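Long-range contacts in CrmK (Actinoalloteichus sp. WH1-2216-6, PDB 5I1V), which is a covalently FAD-linked oxidase that takes part in the recycling of a shunt product during caerulomycin biosynthesis: residues Y115-P120 with E214-P219; L145-D150 with G382-V387; H272-H277 with H369-A374. One frame throughout, in Å; residues are numbered along the deposited sequence.

Contact 1. Residues Y115-P120 with E214-P219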
loop_
_atom_site.group_PDB
_atom_site.type_symbol
_atom_site.label_atom_id
_atom_site.label_comp_id
_atom_site.label_asym_id
_atom_site.label_seq_id
_atom_site.Cartn_x
_atom_site.Cartn_y
_atom_site.Cartn_z
ATOM N N TYR A 115 0.745 6.029 19.780
ATOM C CA TYR A 115 1.468 6.944 20.662
ATOM C C TYR A 115 1.406 8.396 20.296
ATOM O O TYR A 115 1.764 9.258 21.128
ATOM C CB TYR A 115 2.921 6.509 20.777
ATOM C CG TYR A 115 3.164 5.013 21.005
ATOM C CD1 TYR A 115 3.072 4.456 22.261
ATOM C CD2 TYR A 115 3.486 4.175 19.942
ATOM C CE1 TYR A 115 3.325 3.096 22.490
ATOM C CE2 TYR A 115 3.752 2.811 20.146
ATOM C CZ TYR A 115 3.641 2.278 21.424
ATOM O OH TYR A 115 3.912 0.929 21.625
ATOM N N GLY A 116 1.012 8.678 19.059
ATOM C CA GLY A 116 0.880 10.031 18.608
ATOM C C GLY A 116 2.187 10.656 18.147
ATOM O O GLY A 116 2.275 11.880 18.004
ATOM N N VAL A 117 3.190 9.825 17.890
ATOM C CA VAL A 117 4.535 10.308 17.537
ATOM C C VAL A 117 4.917 9.876 16.091
ATOM O O VAL A 117 4.243 9.061 15.451
ATOM C CB VAL A 117 5.584 9.821 18.608
ATOM C CG1 VAL A 117 5.118 10.093 20.005
ATOM C CG2 VAL A 117 5.877 8.335 18.548
ATOM N N THR A 118 6.013 10.418 15.578
ATOM C CA THR A 118 6.545 10.008 14.350
ATOM C C THR A 118 8.083 10.244 14.338
ATOM O O THR A 118 8.606 10.851 15.247
ATOM C CB THR A 118 5.861 10.759 13.214
ATOM O OG1 THR A 118 6.058 10.040 11.994
ATOM C CG2 THR A 118 6.386 12.128 13.062
ATOM N N PHE A 119 8.760 9.797 13.280
ATOM C CA PHE A 119 10.124 10.279 12.986
ATOM C C PHE A 119 10.213 10.595 11.486
ATOM O O PHE A 119 9.405 10.120 10.710
ATOM C CB PHE A 119 11.153 9.261 13.409
ATOM C CG PHE A 119 11.107 8.019 12.591
ATOM C CD1 PHE A 119 10.150 7.074 12.827
ATOM C CD2 PHE A 119 12.007 7.801 11.580
ATOM C CE1 PHE A 119 10.098 5.926 12.061
ATOM C CE2 PHE A 119 11.966 6.645 10.808
ATOM C CZ PHE A 119 11.003 5.716 11.042
ATOM N N PRO A 120 11.180 11.438 11.078
ATOM C CA PRO A 120 11.189 11.937 9.699
ATOM C C PRO A 120 11.835 10.988 8.698
ATOM O O PRO A 120 12.990 11.171 8.338
ATOM C CB PRO A 120 11.997 13.214 9.827
ATOM C CG PRO A 120 12.944 12.932 10.942
ATOM C CD PRO A 120 12.150 12.138 11.928
ATOM N N GLU A 214 6.321 10.856 24.712
ATOM C CA GLU A 214 7.359 11.879 24.716
ATOM C C GLU A 214 8.676 11.442 24.081
ATOM O O GLU A 214 9.580 12.268 23.928
ATOM C CB GLU A 214 7.633 12.319 26.148
ATOM C CG GLU A 214 6.648 13.359 26.651
ATOM C CD GLU A 214 5.353 12.735 27.086
ATOM O OE1 GLU A 214 5.419 11.785 27.897
ATOM O OE2 GLU A 214 4.279 13.196 26.618
ATOM N N ALA A 215 8.801 10.158 23.739
ATOM C CA ALA A 215 10.082 9.621 23.322
ATOM C C ALA A 215 10.426 9.959 21.870
ATOM O O ALA A 215 11.592 9.933 21.500
ATOM C CB ALA A 215 10.141 8.132 23.578
ATOM N N LEU A 216 9.447 10.372 21.081
ATOM C CA LEU A 216 9.676 10.866 19.710
ATOM C C LEU A 216 8.797 12.070 19.468
ATOM O O LEU A 216 7.808 12.262 20.182
ATOM C CB LEU A 216 9.356 9.767 18.677
ATOM C CG LEU A 216 10.392 8.673 18.330
ATOM C CD1 LEU A 216 9.843 7.615 17.410
ATOM C CD2 LEU A 216 11.707 9.213 17.798
ATOM N N PRO A 217 9.123 12.890 18.459
ATOM C CA PRO A 217 8.331 14.106 18.248
ATOM C C PRO A 217 6.908 13.846 17.780
ATOM O O PRO A 217 6.626 12.812 17.167
ATOM C CB PRO A 217 9.094 14.880 17.168
ATOM C CG PRO A 217 10.272 14.062 16.770
ATOM C CD PRO A 217 10.313 12.811 17.603
ATOM N N ARG A 218 6.005 14.777 18.121
ATOM C CA ARG A 218 4.635 14.742 17.659
ATOM C C ARG A 218 4.607 15.524 16.387
ATOM O O ARG A 218 5.012 16.665 16.407
ATOM C CB ARG A 218 3.718 15.448 18.663
ATOM C CG ARG A 218 3.430 14.636 19.897
ATOM C CD ARG A 218 2.386 15.338 20.748
ATOM N NE ARG A 218 2.784 15.225 22.143
ATOM C CZ ARG A 218 2.554 14.164 22.908
ATOM N NH1 ARG A 218 1.908 13.111 22.412
ATOM N NH2 ARG A 218 2.982 14.153 24.174
ATOM N N PRO A 219 4.108 14.950 15.282
ATOM C CA PRO A 219 4.063 15.824 14.085
ATOM C C PRO A 219 2.992 16.914 14.235
ATOM O O PRO A 219 2.183 16.850 15.169
ATOM C CB PRO A 219 3.684 14.857 12.988
ATOM C CG PRO A 219 2.809 13.829 13.681
ATOM C CD PRO A 219 3.368 13.702 15.078
#

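Contact 2. Residues L145-D150 with G382-V387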
loop_
_atom_site.group_PDB
_atom_site.type_symbol
_atom_site.label_atom_id
_atom_site.label_comp_id
_atom_site.label_asym_id
_atom_site.label_seq_id
_atom_site.Cartn_x
_atom_site.Cartn_y
_atom_site.Cartn_z
ATOM N N LEU A 145 12.093 18.333 11.455
ATOM C CA LEU A 145 12.546 17.310 12.439
ATOM C C LEU A 145 13.947 16.724 12.243
ATOM O O LEU A 145 14.464 16.034 13.136
ATOM C CB LEU A 145 11.556 16.136 12.439
ATOM C CG LEU A 145 10.123 16.488 12.857
ATOM C CD1 LEU A 145 9.213 15.246 12.905
ATOM C CD2 LEU A 145 10.124 17.201 14.200
ATOM N N GLY A 146 14.548 16.967 11.089
ATOM C CA GLY A 146 15.810 16.386 10.756
ATOM C C GLY A 146 15.734 15.065 9.990
ATOM O O GLY A 146 14.752 14.788 9.282
ATOM N N LEU A 147 16.772 14.247 10.159
ATOM C CA LEU A 147 16.870 12.951 9.501
ATOM C C LEU A 147 16.502 11.850 10.450
ATOM O O LEU A 147 16.574 12.016 11.674
ATOM C CB LEU A 147 18.283 12.727 8.998
ATOM C CG LEU A 147 18.783 13.806 8.065
ATOM C CD1 LEU A 147 20.207 13.521 7.634
ATOM C CD2 LEU A 147 17.925 13.939 6.821
ATOM N N THR A 148 16.176 10.685 9.896
ATOM C CA THR A 148 15.924 9.524 10.721
ATOM C C THR A 148 17.087 9.259 11.671
ATOM O O THR A 148 16.894 8.928 12.838
ATOM C CB THR A 148 15.717 8.262 9.888
ATOM O OG1 THR A 148 16.845 8.076 9.010
ATOM C CG2 THR A 148 14.560 8.380 9.027
ATOM N N VAL A 149 18.298 9.396 11.182
ATOM C CA VAL A 149 19.459 9.091 12.000
ATOM C C VAL A 149 19.673 10.088 13.156
ATOM O O VAL A 149 20.355 9.769 14.133
ATOM C CB VAL A 149 20.733 8.932 11.179
ATOM C CG1 VAL A 149 20.582 7.795 10.167
ATOM C CG2 VAL A 149 21.162 10.235 10.529
ATOM N N ASP A 150 19.019 11.239 13.121
ATOM C CA ASP A 150 18.977 12.119 14.300
ATOM C C ASP A 150 18.200 11.576 15.519
ATOM O O ASP A 150 18.251 12.174 16.580
ATOM C CB ASP A 150 18.494 13.516 13.896
ATOM C CG ASP A 150 19.422 14.162 12.852
ATOM O OD1 ASP A 150 20.632 13.917 13.003
ATOM O OD2 ASP A 150 18.976 14.872 11.876
ATOM N N GLY A 382 16.589 23.005 6.535
ATOM C CA GLY A 382 16.002 23.241 7.844
ATOM C C GLY A 382 16.773 22.541 8.960
ATOM O O GLY A 382 17.982 22.683 9.090
ATOM N N ARG A 383 16.038 21.794 9.764
ATOM C CA ARG A 383 16.567 21.098 10.927
ATOM C C ARG A 383 17.685 20.086 10.581
ATOM O O ARG A 383 18.573 19.797 11.408
ATOM C CB ARG A 383 15.386 20.450 11.633
ATOM C CG ARG A 383 15.702 19.740 12.924
ATOM C CD ARG A 383 16.117 20.690 14.014
ATOM N NE ARG A 383 17.392 20.240 14.566
ATOM C CZ ARG A 383 17.859 20.521 15.785
ATOM N NH1 ARG A 383 17.146 21.246 16.650
ATOM N NH2 ARG A 383 19.057 20.053 16.144
ATOM N N VAL A 384 17.723 19.623 9.341
ATOM C CA VAL A 384 18.805 18.748 8.906
ATOM C C VAL A 384 20.149 19.453 9.123
ATOM O O VAL A 384 21.145 18.843 9.562
ATOM C CB VAL A 384 18.632 18.361 7.435
ATOM C CG1 VAL A 384 19.882 17.660 6.884
ATOM C CG2 VAL A 384 17.380 17.545 7.216
ATOM N N ASN A 385 20.172 20.760 8.897
ATOM C CA ASN A 385 21.455 21.467 8.875
ATOM C C ASN A 385 21.759 22.252 10.129
ATOM O O ASN A 385 22.608 23.131 10.088
ATOM C CB ASN A 385 21.539 22.381 7.645
ATOM C CG ASN A 385 21.619 21.591 6.360
ATOM O OD1 ASN A 385 22.167 20.463 6.326
ATOM N ND2 ASN A 385 21.064 22.134 5.308
ATOM N N THR A 386 21.117 21.924 11.246
ATOM C CA THR A 386 21.402 22.610 12.512
ATOM C C THR A 386 22.017 21.665 13.534
ATOM O O THR A 386 22.215 22.033 14.691
ATOM C CB THR A 386 20.126 23.248 13.114
ATOM O OG1 THR A 386 19.167 22.230 13.417
ATOM C CG2 THR A 386 19.525 24.257 12.157
ATOM N N VAL A 387 22.287 20.435 13.118
ATOM C CA VAL A 387 22.929 19.476 13.984
ATOM C C VAL A 387 24.413 19.705 13.839
ATOM O O VAL A 387 24.878 20.256 12.844
ATOM C CB VAL A 387 22.630 18.005 13.605
ATOM C CG1 VAL A 387 21.149 17.722 13.638
ATOM C CG2 VAL A 387 23.172 17.670 12.233
#

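Contact 3. Residues H272-H277 with H369-A374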
loop_
_atom_site.group_PDB
_atom_site.type_symbol
_atom_site.label_atom_id
_atom_site.label_comp_id
_atom_site.label_asym_id
_atom_site.label_seq_id
_atom_site.Cartn_x
_atom_site.Cartn_y
_atom_site.Cartn_z
ATOM N N HIS A 272 8.943 14.059 -18.165
ATOM C CA HIS A 272 9.065 14.114 -19.597
ATOM C C HIS A 272 7.711 14.478 -20.192
ATOM O O HIS A 272 6.651 14.138 -19.654
ATOM C CB HIS A 272 9.555 12.775 -20.165
ATOM C CG HIS A 272 9.730 12.796 -21.645
ATOM N ND1 HIS A 272 8.768 12.323 -22.511
ATOM C CD2 HIS A 272 10.735 13.264 -22.413
ATOM C CE1 HIS A 272 9.173 12.511 -23.758
ATOM N NE2 HIS A 272 10.366 13.082 -23.725
ATOM N N ARG A 273 7.778 15.162 -21.339
ATOM C CA ARG A 273 6.606 15.660 -22.044
ATOM C C ARG A 273 5.499 14.626 -22.204
ATOM O O ARG A 273 4.312 14.952 -22.085
ATOM C CB ARG A 273 7.027 16.210 -23.427
ATOM C CG ARG A 273 5.868 16.587 -24.350
ATOM C CD ARG A 273 6.295 17.467 -25.530
ATOM N NE ARG A 273 5.690 18.804 -25.493
ATOM C CZ ARG A 273 6.394 19.927 -25.497
ATOM N NH1 ARG A 273 7.702 19.853 -25.580
ATOM N NH2 ARG A 273 5.806 21.115 -25.433
ATOM N N SER A 274 5.877 13.388 -22.508
ATOM C CA SER A 274 4.892 12.326 -22.730
ATOM C C SER A 274 3.990 12.088 -21.553
ATOM O O SER A 274 2.960 11.464 -21.731
ATOM C CB SER A 274 5.558 11.009 -23.097
ATOM O OG SER A 274 6.436 10.583 -22.073
ATOM N N ALA A 275 4.364 12.554 -20.344
ATOM C CA ALA A 275 3.436 12.518 -19.213
ATOM C C ALA A 275 2.319 13.536 -19.325
ATOM O O ALA A 275 1.287 13.367 -18.688
ATOM C CB ALA A 275 4.175 12.718 -17.883
ATOM N N GLY A 276 2.520 14.617 -20.082
ATOM C CA GLY A 276 1.453 15.617 -20.260
ATOM C C GLY A 276 1.428 16.799 -19.297
ATOM O O GLY A 276 0.713 17.756 -19.547
ATOM N N HIS A 277 2.215 16.769 -18.212
ATOM C CA HIS A 277 2.236 17.869 -17.264
ATOM C C HIS A 277 3.496 17.854 -16.369
ATOM O O HIS A 277 4.192 16.853 -16.312
ATOM C CB HIS A 277 0.946 17.869 -16.438
ATOM C CG HIS A 277 0.837 16.725 -15.488
ATOM N ND1 HIS A 277 0.878 15.408 -15.892
ATOM C CD2 HIS A 277 0.704 16.701 -14.140
ATOM C CE1 HIS A 277 0.801 14.624 -14.828
ATOM N NE2 HIS A 277 0.696 15.386 -13.756
ATOM N N HIS A 369 9.567 8.272 -25.414
ATOM C CA HIS A 369 8.247 8.208 -24.799
ATOM C C HIS A 369 8.348 7.421 -23.485
ATOM O O HIS A 369 8.807 6.280 -23.448
ATOM C CB HIS A 369 7.211 7.604 -25.747
ATOM C CG HIS A 369 5.870 7.370 -25.110
ATOM N ND1 HIS A 369 5.626 6.306 -24.264
ATOM C CD2 HIS A 369 4.707 8.062 -25.188
ATOM C CE1 HIS A 369 4.371 6.353 -23.849
ATOM N NE2 HIS A 369 3.795 7.413 -24.390
ATOM N N CYS A 370 7.965 8.067 -22.399
ATOM C CA CYS A 370 7.901 7.388 -21.127
ATOM C C CYS A 370 7.311 8.354 -20.125
ATOM O O CYS A 370 7.994 9.262 -19.634
ATOM C CB CYS A 370 9.281 6.885 -20.718
ATOM S SG CYS A 370 9.353 6.102 -19.090
ATOM N N PRO A 371 6.016 8.203 -19.859
ATOM C CA PRO A 371 5.338 9.128 -18.975
ATOM C C PRO A 371 5.840 9.000 -17.524
ATOM O O PRO A 371 5.600 9.908 -16.731
ATOM C CB PRO A 371 3.862 8.706 -19.061
ATOM C CG PRO A 371 3.763 7.781 -20.203
ATOM C CD PRO A 371 5.116 7.168 -20.384
ATOM N N SER A 372 6.512 7.895 -17.181
ATOM C CA SER A 372 7.194 7.820 -15.869
ATOM C C SER A 372 8.547 8.504 -15.758
ATOM O O SER A 372 9.056 8.640 -14.654
ATOM C CB SER A 372 7.358 6.388 -15.436
ATOM O OG SER A 372 6.100 5.806 -15.508
ATOM N N ALA A 373 9.136 8.949 -16.859
ATOM C CA ALA A 373 10.415 9.604 -16.783
ATOM C C ALA A 373 10.284 11.005 -16.197
ATOM O O ALA A 373 9.419 11.777 -16.603
ATOM C CB ALA A 373 11.064 9.660 -18.155
ATOM N N ALA A 374 11.159 11.335 -15.253
ATOM C CA ALA A 374 11.092 12.612 -14.535
ATOM C C ALA A 374 12.393 12.964 -13.841
ATOM O O ALA A 374 13.208 12.089 -13.516
ATOM C CB ALA A 374 9.970 12.610 -13.538
#

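Contact 1. Residues Y115-P120 with E214-P219
Val117 and Thr118 lie against Leu216, Pro217 and Pro219 where the loop after helix 104-115 of the FAD-binding domain meets the connection that runs from strand 196-202 of that domain out to strand 222-231 of the eight-stranded sheet. The segments run at nearly a right angle (84°), and one backbone hydrogen bond joins them: Thr118 N gives its hydrogen to Pro217 O at 2.9 Å, almost in line with the carbonyl. Pro217 O also sits 3.3 Å from Val117 CA, a CA-H...O contact. Val117 CG2, tucked between backbone N and carbonyl carbon, reaches Leu216 CB at 3.8 Å, the two side chains crossing at about a right angle. On Thr118 the hydroxyl takes the place opposite the backbone N (chi1 -160°), which leaves the methyl CG2 to meet Pro219 CB at 3.8 Å. Thr118 O rests 3.5 Å from Pro217 CD. Gly116, with the positive phi that ends the helix, lays its carbonyl O 3.5 Å from Arg218 CG. Further out, Phe96 of strand 95-99 lies against both Val117 and Leu216, and Phe119 turns away onto Ile107 and Leu111, its side chain about 9 Å from the bound FAD. The arginine chain runs back along its own segment, where Arg218 NH2 forms a salt bridge with Glu214 OE2 at 2.9 Å.

Contact 2. Residues L145-D150 with G382-V387
The glycine turn that ends helix 142-145 packs Gly146 and Leu147 against Arg383 and Val384, the short 3-10 turn in the loop after strand 374-379. Arg383 CG, opposite its backbone N (chi1 -176°), lies on the peptide between Leu145 and Gly146, 3.5 Å from Gly146 N, and the chain then bends so that the guanidinium leads away. Beside it Val384 CG2 meets Leu147 CD2 at 3.7 Å, the two side chains slanting across each other. The contact thus ties the FAD-binding domain to a loop of the eight-stranded sheet, and Leu147 also touches Tyr138, a residue of the FAD site. No hydrogen bond links the two segments directly. Polar order comes from within: Leu147 N donates to Asp150 OD2 at 2.9 Å, nearly straight (173°), though from above the carboxylate plane. A CB on Gly146 would run into that same OD2, and the backbone angles there also call for glycine. The carboxylate lies against Val387 CG1, 3.9 Å from Asp150 OD1, while OD1 makes a salt bridge with Arg396, whose NH1 also binds Val384 O; this pairing probably favours a charged Asp150.

Contact 3. Residues H272-H277 with H369-A374
Two hydrogen bonds join the segments, from His272 N to Ala373 O and from Cys370 N to Ser274 OG. That of His272 N to Ala373 O, 2.8 Å and nearly straight (170°), lies just beyond the ends of strands 265-271 and 374-379. In the second, Ser274 OG receives Cys370 N at 3.0 Å; the hydroxyl stands between backbone N and carbonyl carbon (chi1 59°), which turns it to the other segment. Ser274 OG also shares a hydrogen bond with His272 ND1 at 2.9 Å, so the serine links the imidazole to the Cys370 backbone. His272 NE2 is taken up by Arg365 O, and both ring nitrogens therefore have partners. The two strands are neighbours in the eight-stranded antiparallel sheet, and at their ends the 3-10 turn 273-275, within the beta hairpin of strands 265-271 and 277-285, faces the type I turn Cys370 to Ala373. Without the hydroxyl, as with an alanine in place of Ser274, Cys370 N and His272 ND1 would probably lose the partner they share. Van der Waals contacts surround these bonds. Ala275 CB lies 4.2 Å from Pro371 CB, and Ala373 CB meets His272 CB at 4.0 Å. The His369 ring presents one face to Ser274 OG, while Ser274 CB comes within 3.7 Å of His369 CD2. Ala373 also touches Val406 of strand 400-408 and Trp420 of helix 414-428.

Overall arrangement
Contacts 1 and 2, centres 14 Å apart, touch: Pro120 lies against Gly146 and Leu147, and Phe119 against Thr148. Both bind loops that leave helices of the FAD-binding domain to chain that leads into or belongs to the eight-stranded sheet. Contact 1 is the more buried, largely prolines and apolar side chains around a single backbone hydrogen bond; contact 2, partly buried, has only van der Waals contacts directly across it, its hydrogen bonds lying within each segment and Arg396 bridging the two. Contact 3, also partly buried, with His369 and Pro371 exposed, lies over 30 Å from both, centre to centre, at the ends of two neighbouring inner strands, and relies most on directed hydrogen bonds.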